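Local structure of phosphoglycerate oxidoreductase (Rhizobium etli, 4HY3) at residues Arg76-Ile81 against Ala96-Leu101; Gly120-Thr125 against Leu341-Cys346; Gly140-Leu145 against Ala261-Ser266; Ala175-Gly180 against Ser231-Val236. The protein probably acts as an NAD(P)-dependent 2-hydroxyacid dehydrogenase that reduces glyoxylate or hydroxypyruvate. All coordinates share one frame; numbering follows the deposited sequence.

In the fold
The four contacts fall into two pairs on opposite sides of the chain's centre. Contacts 1 and 2, centres 11 Å apart, share the sheet of the first domain: strand 99-101 of contact 1 is the neighbour of strand 122-125 of contact 2, bonded through I100 and H122. Contacts 3 and 4, centres 10 Å apart, share the parallel sheet of the NAD-binding domain, where strands 261-264 and 233-236 lie side by side. Helix 131-147 follows strand 122-125 and leads from one domain to the other; contacts 2 and 3 stay about 16 Å apart at their nearest atoms. A glycine-rich pattern near F235 of contact 4 is consistent with a Rossmann-type nucleotide loop.

Contact 1: Arg76-Ile81 against Ala96-Leu101; sequences RARYII and ALRSIL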
loop_
_atom_site.group_PDB
_atom_site.type_symbol
_atom_site.label_atom_id
_atom_site.label_comp_id
_atom_site.label_asym_id
_atom_site.label_seq_id
_atom_site.Cartn_x
_atom_site.Cartn_y
_atom_site.Cartn_z
ATOM N N ARG A 76 9.272 32.681 33.381
ATOM C CA ARG A 76 8.097 31.912 33.001
ATOM C C ARG A 76 8.194 31.191 31.627
ATOM O O ARG A 76 7.371 30.324 31.320
ATOM C CB ARG A 76 6.903 32.848 32.977
ATOM C CG ARG A 76 6.538 33.471 34.314
ATOM C CD ARG A 76 5.906 34.861 34.173
ATOM N NE ARG A 76 5.084 35.003 32.974
ATOM C CZ ARG A 76 4.857 36.162 32.353
ATOM N NH1 ARG A 76 5.371 37.290 32.831
ATOM N NH2 ARG A 76 4.106 36.200 31.250
ATOM N N ALA A 77 9.157 31.558 30.791
ATOM C CA ALA A 77 9.233 30.994 29.444
ATOM C C ALA A 77 9.322 29.434 29.429
ATOM O O ALA A 77 10.310 28.836 29.882
ATOM C CB ALA A 77 10.391 31.614 28.665
ATOM N N ARG A 78 8.292 28.794 28.904
ATOM C CA ARG A 78 8.291 27.365 28.764
ATOM C C ARG A 78 8.906 26.883 27.429
ATOM O O ARG A 78 9.248 25.724 27.307
ATOM C CB ARG A 78 6.854 26.851 28.896
ATOM C CG ARG A 78 6.689 25.397 28.491
ATOM C CD ARG A 78 5.300 24.902 28.785
ATOM N NE ARG A 78 4.919 25.219 30.151
ATOM C CZ ARG A 78 3.684 25.083 30.620
ATOM N NH1 ARG A 78 2.723 24.616 29.850
ATOM N NH2 ARG A 78 3.414 25.409 31.874
ATOM N N TYR A 79 9.003 27.759 26.429
ATOM C CA TYR A 79 9.490 27.384 25.104
ATOM C C TYR A 79 10.177 28.546 24.403
ATOM O O TYR A 79 9.858 29.709 24.662
ATOM C CB TYR A 79 8.352 26.940 24.181
ATOM C CG TYR A 79 7.407 25.874 24.711
ATOM C CD1 TYR A 79 7.826 24.552 24.891
ATOM C CD2 TYR A 79 6.081 26.189 25.012
ATOM C CE1 TYR A 79 6.955 23.584 25.366
ATOM C CE2 TYR A 79 5.201 25.224 25.471
ATOM C CZ TYR A 79 5.642 23.928 25.645
ATOM O OH TYR A 79 4.773 22.995 26.112
ATOM N N ILE A 80 11.109 28.231 23.498
ATOM C CA ILE A 80 11.683 29.221 22.591
ATOM C C ILE A 80 11.388 28.777 21.175
ATOM O O ILE A 80 11.922 27.765 20.722
ATOM C CB ILE A 80 13.217 29.328 22.742
ATOM C CG1 ILE A 80 13.608 29.398 24.219
ATOM C CG2 ILE A 80 13.756 30.514 21.958
ATOM C CD1 ILE A 80 14.243 30.696 24.644
ATOM N N ILE A 81 10.528 29.496 20.462
ATOM C CA ILE A 81 10.407 29.224 19.034
ATOM C C ILE A 81 11.565 29.955 18.341
ATOM O O ILE A 81 11.619 31.185 18.371
ATOM C CB ILE A 81 9.033 29.649 18.477
ATOM C CG1 ILE A 81 7.914 29.207 19.435
ATOM C CG2 ILE A 81 8.826 29.090 17.073
ATOM C CD1 ILE A 81 6.520 29.702 19.080
ATOM N N ALA A 96 11.853 27.529 33.802
ATOM C CA ALA A 96 10.749 26.759 33.273
ATOM C C ALA A 96 10.980 26.305 31.837
ATOM O O ALA A 96 10.166 25.573 31.288
ATOM C CB ALA A 96 9.453 27.551 33.390
ATOM N N LEU A 97 12.076 26.757 31.229
ATOM C CA LEU A 97 12.359 26.440 29.817
ATOM C C LEU A 97 12.228 24.931 29.596
ATOM O O LEU A 97 12.830 24.135 30.309
ATOM C CB LEU A 97 13.732 26.984 29.358
ATOM C CG LEU A 97 14.049 26.920 27.849
ATOM C CD1 LEU A 97 13.024 27.643 26.995
ATOM C CD2 LEU A 97 15.458 27.408 27.506
ATOM N N ARG A 98 11.412 24.536 28.642
ATOM C CA ARG A 98 11.167 23.143 28.469
ATOM C C ARG A 98 11.827 22.706 27.157
ATOM O O ARG A 98 12.478 21.648 27.080
ATOM C CB ARG A 98 9.667 22.905 28.450
ATOM C CG ARG A 98 9.204 21.727 29.274
ATOM C CD ARG A 98 8.309 22.210 30.379
ATOM N NE ARG A 98 6.900 21.901 30.149
ATOM C CZ ARG A 98 5.912 22.248 30.981
ATOM N NH1 ARG A 98 6.160 22.922 32.096
ATOM N NH2 ARG A 98 4.659 21.924 30.701
ATOM N N SER A 99 11.698 23.527 26.118
ATOM C CA SER A 99 12.318 23.177 24.853
ATOM C C SER A 99 12.569 24.380 23.985
ATOM O O SER A 99 11.950 25.418 24.145
ATOM C CB SER A 99 11.471 22.141 24.091
ATOM O OG SER A 99 11.768 22.108 22.699
ATOM N N ILE A 100 13.501 24.206 23.057
ATOM C CA ILE A 100 13.799 25.188 22.067
ATOM C C ILE A 100 13.420 24.563 20.752
ATOM O O ILE A 100 13.895 23.493 20.430
ATOM C CB ILE A 100 15.292 25.539 22.104
ATOM C CG1 ILE A 100 15.536 26.339 23.388
ATOM C CG2 ILE A 100 15.720 26.313 20.845
ATOM C CD1 ILE A 100 16.985 26.634 23.725
ATOM N N LEU A 101 12.541 25.208 20.001
ATOM C CA LEU A 101 12.180 24.660 18.725
ATOM C C LEU A 101 12.907 25.399 17.597
ATOM O O LEU A 101 12.536 26.526 17.230
ATOM C CB LEU A 101 10.669 24.647 18.549
ATOM C CG LEU A 101 10.025 23.853 19.673
ATOM C CD1 LEU A 101 9.592 24.763 20.816
ATOM C CD2 LEU A 101 8.867 22.990 19.198
#
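Y79, I80 and I81 run parallel to S99, I100 and L101 as neighbouring strands, with axes 4.7 Å apart at their closest and inclined by 21°. I80 serves both bonds at the centre: its N donates to S99 O (3.0 Å), and its O accepts from L101 N (2.7 Å). Further back, R78 O receives R98 N (2.8 Å) from above its carbonyl plane, and S99 N only weakly. I80 CG1 meets both L97 CD1 (3.3 Å) and I100 CG1 (3.7 Å); I80 and I100 lie alongside each other, whereas L97 crosses at roughly a right angle. At the edge, the guanidinium groups of R78 and R98 stack nearly parallel, centres 3.6 Å apart. R78 CG stands trans to the backbone N (chi1 168°) and over the centre of the Y79 ring, and the chain bends at chi3 to lay its flat end on R98. These like charges are probably eased by D338, which pairs with R78 NH1; M337 O takes R98 NH2. A leucine in place of R78 would probably leave the R98 guanidinium without its stacking mate and D338 without this salt bridge. Helix 88-91 connects the strands as a beta-alpha-beta unit, strand 30-34 flanks 77-82, strand 122-125 flanks 99-101, and helix 320-338 packs M334 and M337 against the face carrying Y79, I81 and S99.

Contact 2: Gly120-Thr125 against Leu341-Cys346; sequences GIHVVT and LPPMRC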
loop_
_atom_site.group_PDB
_atom_site.type_symbol
_atom_site.label_atom_id
_atom_site.label_comp_id
_atom_site.label_asym_id
_atom_site.label_seq_id
_atom_site.Cartn_x
_atom_site.Cartn_y
_atom_site.Cartn_z
ATOM N N GLY A 120 17.279 18.584 30.928
ATOM C CA GLY A 120 16.220 17.810 30.246
ATOM C C GLY A 120 15.538 18.607 29.141
ATOM O O GLY A 120 14.373 18.347 28.816
ATOM N N ILE A 121 16.267 19.576 28.574
ATOM C CA ILE A 121 15.694 20.570 27.692
ATOM C C ILE A 121 15.894 20.066 26.277
ATOM O O ILE A 121 17.035 19.963 25.832
ATOM C CB ILE A 121 16.386 21.946 27.848
ATOM C CG1 ILE A 121 16.301 22.463 29.273
ATOM C CG2 ILE A 121 15.775 23.011 26.959
ATOM C CD1 ILE A 121 14.970 22.235 29.934
ATOM N N HIS A 122 14.793 19.756 25.591
ATOM C CA HIS A 122 14.819 19.247 24.231
ATOM C C HIS A 122 15.056 20.337 23.231
ATOM O O HIS A 122 14.581 21.448 23.383
ATOM C CB HIS A 122 13.534 18.474 23.886
ATOM C CG HIS A 122 13.130 17.447 24.933
ATOM N ND1 HIS A 122 11.918 17.459 25.544
ATOM C CD2 HIS A 122 13.830 16.383 25.492
ATOM C CE1 HIS A 122 11.846 16.452 26.428
ATOM N NE2 HIS A 122 13.012 15.793 26.400
ATOM N N VAL A 123 15.824 20.019 22.196
ATOM C CA VAL A 123 16.042 20.914 21.089
ATOM C C VAL A 123 15.502 20.166 19.919
ATOM O O VAL A 123 15.927 19.036 19.653
ATOM C CB VAL A 123 17.520 21.164 20.808
ATOM C CG1 VAL A 123 17.642 22.035 19.566
ATOM C CG2 VAL A 123 18.238 21.796 22.002
ATOM N N VAL A 124 14.572 20.786 19.209
ATOM C CA VAL A 124 13.822 20.105 18.184
ATOM C C VAL A 124 13.998 20.908 16.894
ATOM O O VAL A 124 14.280 22.111 16.946
ATOM C CB VAL A 124 12.360 19.929 18.659
ATOM C CG1 VAL A 124 11.409 20.888 17.975
ATOM C CG2 VAL A 124 11.892 18.510 18.461
ATOM N N THR A 125 13.880 20.246 15.743
ATOM C CA THR A 125 14.101 20.891 14.434
ATOM C C THR A 125 13.016 20.461 13.500
ATOM O O THR A 125 12.347 19.460 13.709
ATOM C CB THR A 125 15.436 20.499 13.751
ATOM O OG1 THR A 125 15.624 19.086 13.883
ATOM C CG2 THR A 125 16.630 21.240 14.365
ATOM N N LEU A 341 4.440 15.471 28.000
ATOM C CA LEU A 341 5.064 14.401 27.208
ATOM C C LEU A 341 6.245 14.867 26.321
ATOM O O LEU A 341 6.415 16.075 26.048
ATOM C CB LEU A 341 4.029 13.637 26.372
ATOM C CG LEU A 341 2.767 13.169 27.129
ATOM C CD1 LEU A 341 1.548 13.280 26.226
ATOM C CD2 LEU A 341 2.856 11.776 27.711
ATOM N N PRO A 342 7.086 13.908 25.894
ATOM C CA PRO A 342 8.206 14.144 25.002
ATOM C C PRO A 342 7.770 14.540 23.608
ATOM O O PRO A 342 6.748 14.052 23.115
ATOM C CB PRO A 342 8.901 12.786 24.952
ATOM C CG PRO A 342 7.840 11.812 25.312
ATOM C CD PRO A 342 7.094 12.527 26.391
ATOM N N PRO A 343 8.547 15.429 22.967
ATOM C CA PRO A 343 8.184 15.891 21.630
ATOM C C PRO A 343 8.397 14.748 20.640
ATOM O O PRO A 343 9.319 13.943 20.829
ATOM C CB PRO A 343 9.176 17.032 21.387
ATOM C CG PRO A 343 10.385 16.637 22.177
ATOM C CD PRO A 343 9.820 16.017 23.426
HETATM N N MSE A 344 7.540 14.665 19.622
HETATM C CA MSE A 344 7.570 13.560 18.664
HETATM C C MSE A 344 7.779 14.034 17.271
HETATM O O MSE A 344 8.413 13.354 16.480
HETATM C CB MSE A 344 6.237 12.813 18.599
HETATM C CG MSE A 344 5.847 11.989 19.813
HETATM SE SE MSE A 344 7.319 10.811 20.386
HETATM C CE MSE A 344 7.145 9.281 19.146
ATOM N N ARG A 345 7.244 15.209 16.964
ATOM C CA ARG A 345 6.979 15.616 15.592
ATOM C C ARG A 345 8.220 16.136 14.882
ATOM O O ARG A 345 8.504 15.750 13.748
ATOM C CB ARG A 345 5.817 16.646 15.529
ATOM C CG ARG A 345 5.262 16.869 14.126
ATOM C CD ARG A 345 5.744 15.734 13.233
ATOM N NE ARG A 345 4.880 15.464 12.094
ATOM C CZ ARG A 345 5.067 14.469 11.228
ATOM N NH1 ARG A 345 6.082 13.630 11.353
ATOM N NH2 ARG A 345 4.225 14.315 10.232
ATOM N N CYS A 346 8.929 17.034 15.548
ATOM C CA CYS A 346 10.141 17.608 15.007
ATOM C C CYS A 346 11.295 16.732 15.458
ATOM O O CYS A 346 11.158 15.998 16.431
ATOM C CB CYS A 346 10.321 19.032 15.544
ATOM S SG CYS A 346 8.876 20.147 15.481
#
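H122 and V124 of strand 122-125 receive P343 and C346 of the segment that follows helix 320-338. The strand belongs to the first domain, whose strand order resembles the flavodoxin-like fold of the 2-hydroxyacid dehydrogenase family; the chain returns there after passing through the NAD-binding domain and adds the antiparallel edge strand 347-348. The H122 side chain approaches P343 obliquely. Its CB lies 4.0 Å from P343 CG, and its CG 3.9 Å from P343 CD. ND1 comes nearest, 3.3 Å from P343 CD, followed by CE1 at 3.6 Å from that same carbon. CG sits beside the backbone N (chi1 -48°), which swings the imidazole towards the proline and also brings one ring face beneath G120 O, an oxygen standing over the ring centre. R348 and, from the second subunit, E352 pack on this histidine too. Further along the strand, V124 CG2 touches P343 CB at 4.3 Å and also lies against C346. The two segments meet by van der Waals packing, largely of carbon atoms, while the polar anchoring comes from outside them: D333 of helix 320-338 accepts the backbone N atoms of selenomethionine M344, R345 and C346, and T125 pairs with K347 through the backbone. R345 points to the second subunit, where its NH2 forms a salt bridge with E216, so this loop also belongs to a subunit interface. Near the end of the strand V124 splits its branches over C346: CG2 faces C346 O, whereas CG1 lies 3.6 Å from C346 SG.

Contact 3: Gly140-Leu145 against Ala261-Ser266; sequences GFALAL and AFILLS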
loop_
_atom_site.group_PDB
_atom_site.type_symbol
_atom_site.label_atom_id
_atom_site.label_comp_id
_atom_site.label_asym_id
_atom_site.label_seq_id
_atom_site.Cartn_x
_atom_site.Cartn_y
_atom_site.Cartn_z
ATOM N N GLY A 140 10.022 14.167 -10.241
ATOM C CA GLY A 140 9.727 14.985 -11.393
ATOM C C GLY A 140 10.829 14.854 -12.421
ATOM O O GLY A 140 10.564 14.459 -13.545
ATOM N N PHE A 141 12.063 15.175 -12.037
ATOM C CA PHE A 141 13.201 15.054 -12.957
ATOM C C PHE A 141 13.397 13.638 -13.463
ATOM O O PHE A 141 13.707 13.466 -14.652
ATOM C CB PHE A 141 14.513 15.504 -12.346
ATOM C CG PHE A 141 14.464 16.841 -11.731
ATOM C CD1 PHE A 141 13.867 17.900 -12.392
ATOM C CD2 PHE A 141 15.031 17.051 -10.487
ATOM C CE1 PHE A 141 13.831 19.155 -11.814
ATOM C CE2 PHE A 141 14.990 18.304 -9.900
ATOM C CZ PHE A 141 14.394 19.358 -10.571
ATOM N N ALA A 142 13.218 12.637 -12.593
ATOM C CA ALA A 142 13.304 11.240 -13.046
ATOM C C ALA A 142 12.474 11.026 -14.321
ATOM O O ALA A 142 13.007 10.591 -15.351
ATOM C CB ALA A 142 12.890 10.275 -11.959
ATOM N N LEU A 143 11.203 11.426 -14.255
ATOM C CA LEU A 143 10.278 11.309 -15.375
ATOM C C LEU A 143 10.627 12.241 -16.510
ATOM O O LEU A 143 10.374 11.937 -17.674
ATOM C CB LEU A 143 8.838 11.528 -14.937
ATOM C CG LEU A 143 8.424 10.531 -13.866
ATOM C CD1 LEU A 143 7.157 11.022 -13.170
ATOM C CD2 LEU A 143 8.239 9.140 -14.450
ATOM N N ALA A 144 11.209 13.379 -16.187
ATOM C CA ALA A 144 11.588 14.268 -17.254
ATOM C C ALA A 144 12.713 13.582 -18.033
ATOM O O ALA A 144 12.570 13.370 -19.245
ATOM C CB ALA A 144 11.992 15.639 -16.734
ATOM N N LEU A 145 13.789 13.179 -17.346
ATOM C CA LEU A 145 14.869 12.439 -18.034
ATOM C C LEU A 145 14.322 11.186 -18.737
ATOM O O LEU A 145 14.415 11.103 -19.938
ATOM C CB LEU A 145 16.103 12.161 -17.146
ATOM C CG LEU A 145 16.775 13.414 -16.539
ATOM C CD1 LEU A 145 17.526 13.154 -15.235
ATOM C CD2 LEU A 145 17.656 14.186 -17.494
ATOM N N ALA A 261 20.303 7.416 -15.351
ATOM C CA ALA A 261 19.739 8.657 -14.856
ATOM C C ALA A 261 20.285 8.959 -13.459
ATOM O O ALA A 261 20.084 8.179 -12.513
ATOM C CB ALA A 261 18.215 8.601 -14.856
ATOM N N PHE A 262 20.969 10.098 -13.359
ATOM C CA PHE A 262 21.623 10.544 -12.129
ATOM C C PHE A 262 21.049 11.875 -11.634
ATOM O O PHE A 262 21.166 12.912 -12.301
ATOM C CB PHE A 262 23.140 10.670 -12.354
ATOM C CG PHE A 262 23.879 11.285 -11.209
ATOM C CD1 PHE A 262 24.448 10.482 -10.227
ATOM C CD2 PHE A 262 24.010 12.668 -11.112
ATOM C CE1 PHE A 262 25.143 11.047 -9.161
ATOM C CE2 PHE A 262 24.700 13.246 -10.053
ATOM C CZ PHE A 262 25.275 12.435 -9.076
ATOM N N ILE A 263 20.473 11.843 -10.439
ATOM C CA ILE A 263 19.683 12.964 -9.964
ATOM C C ILE A 263 20.193 13.526 -8.634
ATOM O O ILE A 263 20.136 12.869 -7.596
ATOM C CB ILE A 263 18.189 12.566 -9.910
ATOM C CG1 ILE A 263 17.733 12.059 -11.288
ATOM C CG2 ILE A 263 17.330 13.737 -9.471
ATOM C CD1 ILE A 263 16.626 11.036 -11.240
ATOM N N LEU A 264 20.695 14.750 -8.680
ATOM C CA LEU A 264 21.372 15.363 -7.536
ATOM C C LEU A 264 20.470 16.339 -6.743
ATOM O O LEU A 264 20.126 17.433 -7.231
ATOM C CB LEU A 264 22.627 16.080 -8.022
ATOM C CG LEU A 264 23.498 16.708 -6.956
ATOM C CD1 LEU A 264 24.030 15.626 -6.027
ATOM C CD2 LEU A 264 24.625 17.495 -7.618
ATOM N N LEU A 265 20.123 15.958 -5.513
ATOM C CA LEU A 265 19.135 16.703 -4.752
ATOM C C LEU A 265 19.683 17.368 -3.511
ATOM O O LEU A 265 19.066 18.279 -2.975
ATOM C CB LEU A 265 17.947 15.797 -4.383
ATOM C CG LEU A 265 17.190 15.245 -5.585
ATOM C CD1 LEU A 265 16.291 14.077 -5.228
ATOM C CD2 LEU A 265 16.433 16.359 -6.293
ATOM N N SER A 266 20.830 16.920 -3.033
ATOM C CA SER A 266 21.390 17.511 -1.826
ATOM C C SER A 266 22.887 17.637 -1.968
ATOM O O SER A 266 23.551 16.669 -2.352
ATOM C CB SER A 266 21.114 16.601 -0.647
ATOM O OG SER A 266 21.724 15.330 -0.872
#
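I263 sets CG1, CG2 and CD1 each against a different residue of helix 131-147. CG2 meets F141 CD2 at 4.2 Å, CD1 lies 3.8 Å from A142 CA and 3.9 Å from A142 CB, and CG1 faces L145 CD1 at 4.1 Å. Because CG1 stands beside the backbone N (chi1 -55°) and CG2 beside the carbonyl carbon, the branches spread across one side of the helix. The F141 ring is touched at its edge, near its plane, by I263 CG2 and also by L265 CD2, which is 4.3 Å from F141 CE2. The L145 and I263 side chains run alongside in opposing senses. The helix passes the strand at 9.1 Å between axes and 151° between directions, close to antiparallel. An alanine in place of I263 would probably open a gap between A142, F141 and L145 and leave the F141 edge with less to rest on. Farther out, I263 is flanked by F235 of strand 233-236 and bonded to I234 through the backbone. On the other side, F141 and L145 extend over A288 and I310, of strands 286-289 and 309-311, so the helix covers several strands of the Rossmann-type NAD-binding domain. I149 of the third subunit also packs on F141. With aliphatic and aromatic carbons alone meeting here, cohesion depends on shape and the exclusion of water, not on directed bonds.

Contact 4: Ala175-Gly180 against Ser231-Val236; sequences AGSEIG and SDFIFV
The F233 ring has S177 OG at its edge, in the ring plane and 3.4 Å from CE2, while E178 O and I179 CG1 approach it obliquely. The F235 ring is likewise met at its edge, by I179 CG2 at 3.8 Å from CE2 and by G180 O. Both rings belong to strand 233-236, the parallel neighbour of strand 178-182 in the Rossmann-type sheet; both side chains project to the face covered by helix 131-147, which adds A146 against F233 and A142 against F235. With CG beside the backbone N (chi1 -56°), the F233 ring comes up against S177 OG. I179, on the neighbouring strand, touches both phenylalanines, its CG1 lying 4.2 Å from F233 CB. At the start of the strands E178 O is gripped twice, by D232 N (2.8 Å), tilted from the carbonyl plane, and by F233 N (2.9 Å), while E178 N reaches D232 OD2 only weakly. The two carboxylates keep their oxygens apart, E178 OE2 and D232 OD2 being 5.7 Å from each other. R257 forms salt bridges with both, which probably offsets their like charges. Strand 201-205 pairs with the other edge of strand 178-182, the backbones of R201 and R203 bonding to that of I179. G180 continues the ladder without a side chain, beside S231 OG: its N donates to F233 O (2.6 Å), and its O accepts F235 N at 2.8 Å with an N-H...O angle of 162°.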
loop_
_atom_site.group_PDB
_atom_site.type_symbol
_atom_site.label_atom_id
_atom_site.label_comp_id
_atom_site.label_asym_id
_atom_site.label_seq_id
_atom_site.Cartn_x
_atom_site.Cartn_y
_atom_site.Cartn_z
ATOM N N ALA A 175 8.569 2.130 -13.914
ATOM C CA ALA A 175 8.002 0.975 -13.212
ATOM C C ALA A 175 8.912 -0.246 -13.345
ATOM O O ALA A 175 9.094 -0.988 -12.375
ATOM C CB ALA A 175 6.587 0.682 -13.678
ATOM N N GLY A 176 9.495 -0.427 -14.531
ATOM C CA GLY A 176 10.670 -1.308 -14.745
ATOM C C GLY A 176 11.209 -2.159 -13.583
ATOM O O GLY A 176 10.598 -3.167 -13.243
ATOM N N SER A 177 12.324 -1.812 -12.941
ATOM C CA SER A 177 13.149 -0.632 -13.113
ATOM C C SER A 177 14.071 -0.657 -11.918
ATOM O O SER A 177 13.650 -1.021 -10.808
ATOM C CB SER A 177 12.338 0.639 -13.019
ATOM O OG SER A 177 13.136 1.780 -13.307
ATOM N N GLU A 178 15.318 -0.262 -12.123
ATOM C CA GLU A 178 16.286 -0.305 -11.037
ATOM C C GLU A 178 16.568 1.080 -10.458
ATOM O O GLU A 178 17.219 1.924 -11.122
ATOM C CB GLU A 178 17.589 -0.954 -11.506
ATOM C CG GLU A 178 17.456 -2.378 -12.055
ATOM C CD GLU A 178 17.911 -3.421 -11.057
ATOM O OE1 GLU A 178 17.467 -3.343 -9.891
ATOM O OE2 GLU A 178 18.704 -4.310 -11.441
ATOM N N ILE A 179 16.082 1.311 -9.224
ATOM C CA ILE A 179 16.369 2.582 -8.521
ATOM C C ILE A 179 17.359 2.463 -7.387
ATOM O O ILE A 179 17.202 1.623 -6.499
ATOM C CB ILE A 179 15.121 3.258 -7.931
ATOM C CG1 ILE A 179 14.127 3.601 -9.032
ATOM C CG2 ILE A 179 15.529 4.521 -7.182
ATOM C CD1 ILE A 179 12.689 3.617 -8.566
ATOM N N GLY A 180 18.349 3.346 -7.409
ATOM C CA GLY A 180 19.289 3.458 -6.305
ATOM C C GLY A 180 19.367 4.812 -5.622
ATOM O O GLY A 180 19.415 5.892 -6.253
ATOM N N SER A 231 22.148 0.172 -11.461
ATOM C CA SER A 231 20.998 1.075 -11.330
ATOM C C SER A 231 20.712 1.965 -12.549
ATOM O O SER A 231 21.629 2.528 -13.163
ATOM C CB SER A 231 21.097 1.916 -10.039
ATOM O OG SER A 231 20.574 1.231 -8.916
ATOM N N ASP A 232 19.428 2.075 -12.889
ATOM C CA ASP A 232 18.995 2.927 -13.981
ATOM C C ASP A 232 18.687 4.328 -13.494
ATOM O O ASP A 232 18.880 5.302 -14.233
ATOM C CB ASP A 232 17.780 2.332 -14.672
ATOM C CG ASP A 232 18.078 0.989 -15.315
ATOM O OD1 ASP A 232 18.920 0.939 -16.257
ATOM O OD2 ASP A 232 17.453 -0.007 -14.883
ATOM N N PHE A 233 18.217 4.433 -12.249
ATOM C CA PHE A 233 18.017 5.733 -11.648
ATOM C C PHE A 233 18.669 5.829 -10.292
ATOM O O PHE A 233 18.372 5.048 -9.379
ATOM C CB PHE A 233 16.541 6.042 -11.523
ATOM C CG PHE A 233 15.783 5.958 -12.819
ATOM C CD1 PHE A 233 15.738 7.035 -13.675
ATOM C CD2 PHE A 233 15.107 4.800 -13.162
ATOM C CE1 PHE A 233 15.046 6.964 -14.860
ATOM C CE2 PHE A 233 14.402 4.727 -14.344
ATOM C CZ PHE A 233 14.369 5.817 -15.195
ATOM N N ILE A 234 19.555 6.815 -10.174
ATOM C CA ILE A 234 20.341 7.047 -8.973
ATOM C C ILE A 234 20.014 8.438 -8.481
ATOM O O ILE A 234 20.195 9.409 -9.225
ATOM C CB ILE A 234 21.863 6.967 -9.267
ATOM C CG1 ILE A 234 22.222 5.598 -9.847
ATOM C CG2 ILE A 234 22.711 7.292 -8.037
ATOM C CD1 ILE A 234 23.282 5.713 -10.911
ATOM N N PHE A 235 19.548 8.513 -7.229
ATOM C CA PHE A 235 19.267 9.768 -6.545
ATOM C C PHE A 235 20.287 10.003 -5.419
ATOM O O PHE A 235 20.444 9.144 -4.545
ATOM C CB PHE A 235 17.867 9.712 -5.901
ATOM C CG PHE A 235 16.723 9.580 -6.878
ATOM C CD1 PHE A 235 16.067 10.716 -7.367
ATOM C CD2 PHE A 235 16.281 8.323 -7.294
ATOM C CE1 PHE A 235 14.996 10.596 -8.253
ATOM C CE2 PHE A 235 15.224 8.199 -8.184
ATOM C CZ PHE A 235 14.577 9.332 -8.667
ATOM N N VAL A 236 20.965 11.155 -5.429
ATOM C CA VAL A 236 21.764 11.630 -4.277
ATOM C C VAL A 236 20.926 12.553 -3.347
ATOM O O VAL A 236 20.435 13.622 -3.748
ATOM C CB VAL A 236 23.034 12.392 -4.702
ATOM C CG1 VAL A 236 23.973 12.499 -3.509
ATOM C CG2 VAL A 236 23.721 11.727 -5.898
#